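Local coordinates for DisA protein (Sorangium cellulosum, PDB 6CCA) that probably transfers methyl groups from S-adenosylmethionine to a carbon of a polyketide intermediate, building gem-dimethyl units on the disorazol assembly line, at residues 43-48 with 392-397; 199-204 with 402-407. One frame throughout, in Å; residues are numbered along the deposited sequence.

Overall arrangement
Contact 2 packs helix 196-216 on strand 402-409, which runs between antiparallel neighbours in the methyltransferase sheet, and its centre lies about 11 Å from the centre of the chain. Contact 1 sits about 22 Å out, where helix 45-52 meets the two-stranded hairpin just before that strand. The centres of the two contacts are about 14 Å apart, and His392 joins them: its NE2 lies 2.9 Å from NE2 of His200, a probable hydrogen bond, and its CE1 packs 3.3 Å from OD1 of Asn403 and 3.8 Å from CE1 of Phe201. Neither contact contains a bound ligand; contact 1 joins helix 45-52 to the hairpin, contact 2 joins helix 196-216 to the sheet.

Contact 1 of 2, residues 43-48 with 392-397; sequences PGLSAV and HSDGTS
Asp394, whose carboxylate meets Leu45 across the contact, donates its backbone N-H to Ser397 O (N to O 2.7 Å), and Ser397 N donates back to Asp394 O at 3.0 Å. The second of these bonds closes a type II' beta turn, with Gly395 at positive phi, at the tip of a two-stranded antiparallel hairpin; the first completes the bonded pair at its base. Carried by this turn, the aspartate extends its carboxylate past the leucine, the two side chains crossing at about a right angle, so that OD1 lies 3.7 Å from CD1 of Leu45. The leucine swings CG fully away from its own backbone N (chi1 -180°), which brings this methyl to the acid although its CB does not head that way. The polar partner of OD1 is Arg49, one turn further along helix 45-52, in a salt bridge.

Deeper in, Val48 wedges its two methyls against the start of the hairpin. CG1 presses on the peptide that links His392 to Ser393, 3.7 Å from His392 C, while CG2 turns to the histidine side chain and stands 4.3 Å from its CD2. Pro43 approaches the same imidazole obliquely, its CG 3.6 Å from NE2 of His392. That nitrogen is hydrogen-bonded to His200 of helix 196-216, and Leu204 of the same helix also touches the ring and the proline. Gly44, the N-cap of helix 45-52, accepts the first helical bond from Val48 N.

The chemistry is graded from surface to interior: outside, an exposed leucine packs beside an aspartate paired with Arg49, and inside, a buried imidazole is packed by proline and valine. The His392–His200 bond, together with the packing of Pro43 and Val48, probably fixes the rotation of the ring.

Contact 2 of 2, residues 199-204 with 402-407; sequences DHFNEL and QNVILA
The Phe201 ring lies between His200 and Gln402. His200 points CD2 at the centre of one face, 3.6 Å above the plane, meeting the phenylalanine with the edge of its imidazole. Over the opposite face, offset toward the rim, comes CG of Gln402 in a CH-pi contact, 3.9 Å from the ring centroid and 17° off the normal. The glutamine, extended beyond CG, continues past the phenyl in the opposite direction, so its amide stacks on the ring with the planes 20° apart and CD 3.4 Å from Phe201 CD2. At the far end of the ring, CZ reaches Gln402 O at 3.4 Å, and CE1 packs on CA of Asn403.

The rotation of the Gln402 amide is set by polar partners: NE2 donates to Asn335 OD1 on strand 330-337 and to a water 3.0 Å from NE2 that also lies within hydrogen-bonding distance of Asn202 OD1. Asn403 starts off away from the helix, but its OD1 comes back to the rim of the Phe201 ring, and its ND2 is held by Leu390 O and Ser372 OG.

From the strand, CG2 of Val404 packs on the helix between Phe201 and Leu204, one turn apart, 3.8 Å from Phe201 O and 4.0 Å from both Phe201 CD1 and Leu204 CB. Segments 199-204 and 402-407 run almost parallel (7°), their axes approaching to 8.5 Å.

This is helix-on-sheet packing in a Rossmann-like methyltransferase fold, on a strand antiparallel to both its neighbours. A buried amide, laid flat on an aromatic face and satisfied through NE2, lets a polar residue sit in the core while Phe201, with Val404 and Leu204, supplies the apolar packing.

Contact 1 of 2, residues 43-48 with 392-397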
# COMPACT_ATOMS: atom_id res chain seq x y z
N PRO A 43 6.96 5.79 -17.50
CA PRO A 43 6.11 6.81 -18.08
C PRO A 43 6.96 7.98 -18.67
O PRO A 43 7.95 8.39 -18.07
CB PRO A 43 5.28 7.32 -16.90
CG PRO A 43 5.84 6.76 -15.70
CD PRO A 43 6.68 5.57 -16.08
N GLY A 44 6.47 8.54 -19.76
CA GLY A 44 7.08 9.73 -20.32
C GLY A 44 6.74 11.03 -19.59
O GLY A 44 5.92 11.06 -18.66
N LEU A 45 7.31 12.14 -20.07
CA LEU A 45 7.21 13.39 -19.36
C LEU A 45 5.79 13.85 -19.26
O LEU A 45 5.39 14.37 -18.22
CB LEU A 45 8.12 14.47 -20.00
CG LEU A 45 8.16 15.89 -19.37
CD1 LEU A 45 8.39 15.88 -17.88
CD2 LEU A 45 9.24 16.76 -20.05
N SER A 46 5.00 13.66 -20.29
CA SER A 46 3.67 14.20 -20.31
C SER A 46 2.84 13.49 -19.26
O SER A 46 2.07 14.15 -18.55
CB SER A 46 2.98 14.04 -21.65
OG SER A 46 3.77 14.76 -22.61
N ALA A 47 3.00 12.19 -19.14
CA ALA A 47 2.24 11.44 -18.10
C ALA A 47 2.67 11.83 -16.70
O ALA A 47 1.84 11.84 -15.79
CB ALA A 47 2.41 9.94 -18.30
N VAL A 48 3.96 12.07 -16.53
CA VAL A 48 4.51 12.39 -15.26
C VAL A 48 3.99 13.78 -14.88
O VAL A 48 3.59 14.01 -13.75
CB VAL A 48 6.05 12.37 -15.25
CG1 VAL A 48 6.59 13.02 -13.98
CG2 VAL A 48 6.61 10.92 -15.39
N HIS A 392 9.33 9.49 -11.50
CA HIS A 392 8.22 10.42 -11.59
C HIS A 392 8.66 11.80 -11.22
O HIS A 392 8.19 12.41 -10.26
CB HIS A 392 7.05 9.96 -10.68
CG HIS A 392 6.37 8.74 -11.19
ND1 HIS A 392 6.84 7.49 -10.89
CD2 HIS A 392 5.32 8.57 -12.01
CE1 HIS A 392 6.09 6.59 -11.51
NE2 HIS A 392 5.16 7.22 -12.18
N SER A 393 9.61 12.32 -12.00
CA SER A 393 10.15 13.67 -11.67
C SER A 393 10.22 14.60 -12.86
O SER A 393 10.39 14.17 -14.02
CB SER A 393 11.52 13.55 -10.96
OG SER A 393 12.39 12.81 -11.74
N ASP A 394 9.97 15.87 -12.58
CA ASP A 394 9.95 16.90 -13.61
C ASP A 394 10.66 18.12 -13.02
O ASP A 394 10.04 18.90 -12.25
CB ASP A 394 8.53 17.26 -13.88
CG ASP A 394 8.39 18.46 -14.80
OD1 ASP A 394 9.28 18.66 -15.63
OD2 ASP A 394 7.36 19.17 -14.74
N GLY A 395 11.96 18.21 -13.31
CA GLY A 395 12.81 19.21 -12.71
C GLY A 395 12.92 19.07 -11.20
O GLY A 395 13.31 17.99 -10.71
N THR A 396 12.55 20.11 -10.46
CA THR A 396 12.58 20.03 -9.01
C THR A 396 11.33 19.33 -8.45
O THR A 396 11.25 19.18 -7.25
CB THR A 396 12.58 21.41 -8.29
OG1 THR A 396 11.58 22.26 -8.88
CG2 THR A 396 13.98 22.06 -8.26
N SER A 397 10.34 18.97 -9.25
CA SER A 397 9.16 18.34 -8.64
C SER A 397 9.24 16.86 -8.86
O SER A 397 9.70 16.41 -9.91
CB SER A 397 7.85 18.83 -9.28
OG SER A 397 7.58 20.16 -8.91

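Contact 2 of 2, residues 199-204 with 402-407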
# COMPACT_ATOMS: atom_id res chain seq x y z
N ASP A 199 -5.22 5.18 -10.43
CA ASP A 199 -5.30 4.64 -11.78
C ASP A 199 -3.99 4.74 -12.50
O ASP A 199 -3.61 3.82 -13.22
CB ASP A 199 -6.39 5.36 -12.60
CG ASP A 199 -7.79 5.00 -12.15
OD1 ASP A 199 -7.98 3.99 -11.45
OD2 ASP A 199 -8.69 5.76 -12.55
N HIS A 200 -3.22 5.79 -12.25
CA HIS A 200 -1.90 5.93 -12.88
C HIS A 200 -1.00 4.73 -12.51
O HIS A 200 -0.39 4.07 -13.37
CB HIS A 200 -1.25 7.22 -12.42
CG HIS A 200 0.17 7.32 -12.82
ND1 HIS A 200 0.57 7.94 -13.98
CD2 HIS A 200 1.29 6.86 -12.23
CE1 HIS A 200 1.90 7.88 -14.07
NE2 HIS A 200 2.35 7.24 -13.02
N PHE A 201 -0.92 4.45 -11.24
CA PHE A 201 -0.15 3.30 -10.78
C PHE A 201 -0.72 1.93 -11.16
O PHE A 201 0.05 1.03 -11.45
CB PHE A 201 0.27 3.42 -9.31
CG PHE A 201 1.17 4.60 -9.09
CD1 PHE A 201 2.50 4.55 -9.41
CD2 PHE A 201 0.63 5.81 -8.59
CE1 PHE A 201 3.30 5.67 -9.18
CE2 PHE A 201 1.42 6.93 -8.45
CZ PHE A 201 2.76 6.84 -8.79
N ASN A 202 -2.05 1.80 -11.17
CA ASN A 202 -2.71 0.55 -11.64
C ASN A 202 -2.32 0.26 -13.08
O ASN A 202 -1.99 -0.89 -13.48
CB ASN A 202 -4.24 0.68 -11.52
CG ASN A 202 -4.75 0.66 -10.09
OD1 ASN A 202 -4.08 0.20 -9.17
ND2 ASN A 202 -6.00 1.08 -9.91
N GLU A 203 -2.24 1.32 -13.87
CA GLU A 203 -1.92 1.19 -15.27
C GLU A 203 -0.47 0.85 -15.48
O GLU A 203 -0.20 0.03 -16.37
CB GLU A 203 -2.34 2.42 -16.09
CG GLU A 203 -3.86 2.57 -16.15
CD GLU A 203 -4.60 1.46 -16.92
OE1 GLU A 203 -4.03 0.76 -17.79
OE2 GLU A 203 -5.79 1.24 -16.60
N LEU A 204 0.42 1.37 -14.62
CA LEU A 204 1.82 0.98 -14.66
C LEU A 204 2.05 -0.47 -14.30
O LEU A 204 2.89 -1.12 -14.90
CB LEU A 204 2.73 1.86 -13.75
CG LEU A 204 3.09 3.24 -14.25
CD1 LEU A 204 3.91 3.91 -13.17
CD2 LEU A 204 3.90 3.07 -15.56
N GLN A 402 3.84 7.45 -3.77
CA GLN A 402 3.58 6.12 -4.29
C GLN A 402 4.48 5.84 -5.47
O GLN A 402 4.94 6.76 -6.24
CB GLN A 402 2.14 6.05 -4.78
CG GLN A 402 1.60 4.71 -5.19
CD GLN A 402 0.10 4.69 -5.40
OE1 GLN A 402 -0.60 5.70 -5.24
NE2 GLN A 402 -0.40 3.56 -5.83
N ASN A 403 4.78 4.57 -5.65
CA ASN A 403 5.56 4.13 -6.82
C ASN A 403 5.30 2.69 -7.22
O ASN A 403 4.80 1.88 -6.38
CB ASN A 403 7.05 4.41 -6.60
CG ASN A 403 7.79 4.66 -7.93
OD1 ASN A 403 7.17 4.70 -9.01
ND2 ASN A 403 9.11 4.83 -7.84
N VAL A 404 5.57 2.39 -8.48
CA VAL A 404 5.72 1.00 -8.92
C VAL A 404 7.24 0.68 -9.00
O VAL A 404 8.06 1.49 -9.51
CB VAL A 404 5.00 0.75 -10.21
CG1 VAL A 404 5.46 -0.53 -10.88
CG2 VAL A 404 3.50 0.72 -9.96
N ILE A 405 7.60 -0.45 -8.45
CA ILE A 405 8.99 -0.91 -8.32
C ILE A 405 9.12 -2.27 -8.96
O ILE A 405 8.34 -3.16 -8.64
CB ILE A 405 9.49 -0.93 -6.87
CG1 ILE A 405 9.26 0.45 -6.20
CG2 ILE A 405 10.98 -1.32 -6.83
CD1 ILE A 405 8.38 0.38 -5.03
N LEU A 406 10.03 -2.41 -9.91
CA LEU A 406 10.30 -3.67 -10.63
C LEU A 406 11.66 -4.22 -10.19
O LEU A 406 12.59 -3.45 -9.96
CB LEU A 406 10.31 -3.46 -12.14
CG LEU A 406 9.12 -2.66 -12.70
CD1 LEU A 406 9.31 -2.37 -14.17
CD2 LEU A 406 7.86 -3.38 -12.51
N ALA A 407 11.76 -5.52 -10.04
CA ALA A 407 13.01 -6.13 -9.61
C ALA A 407 13.13 -7.55 -10.23
O ALA A 407 12.12 -8.24 -10.38
CB ALA A 407 13.00 -6.25 -8.14
O HOH W 1 -2.65 2.23 -7.40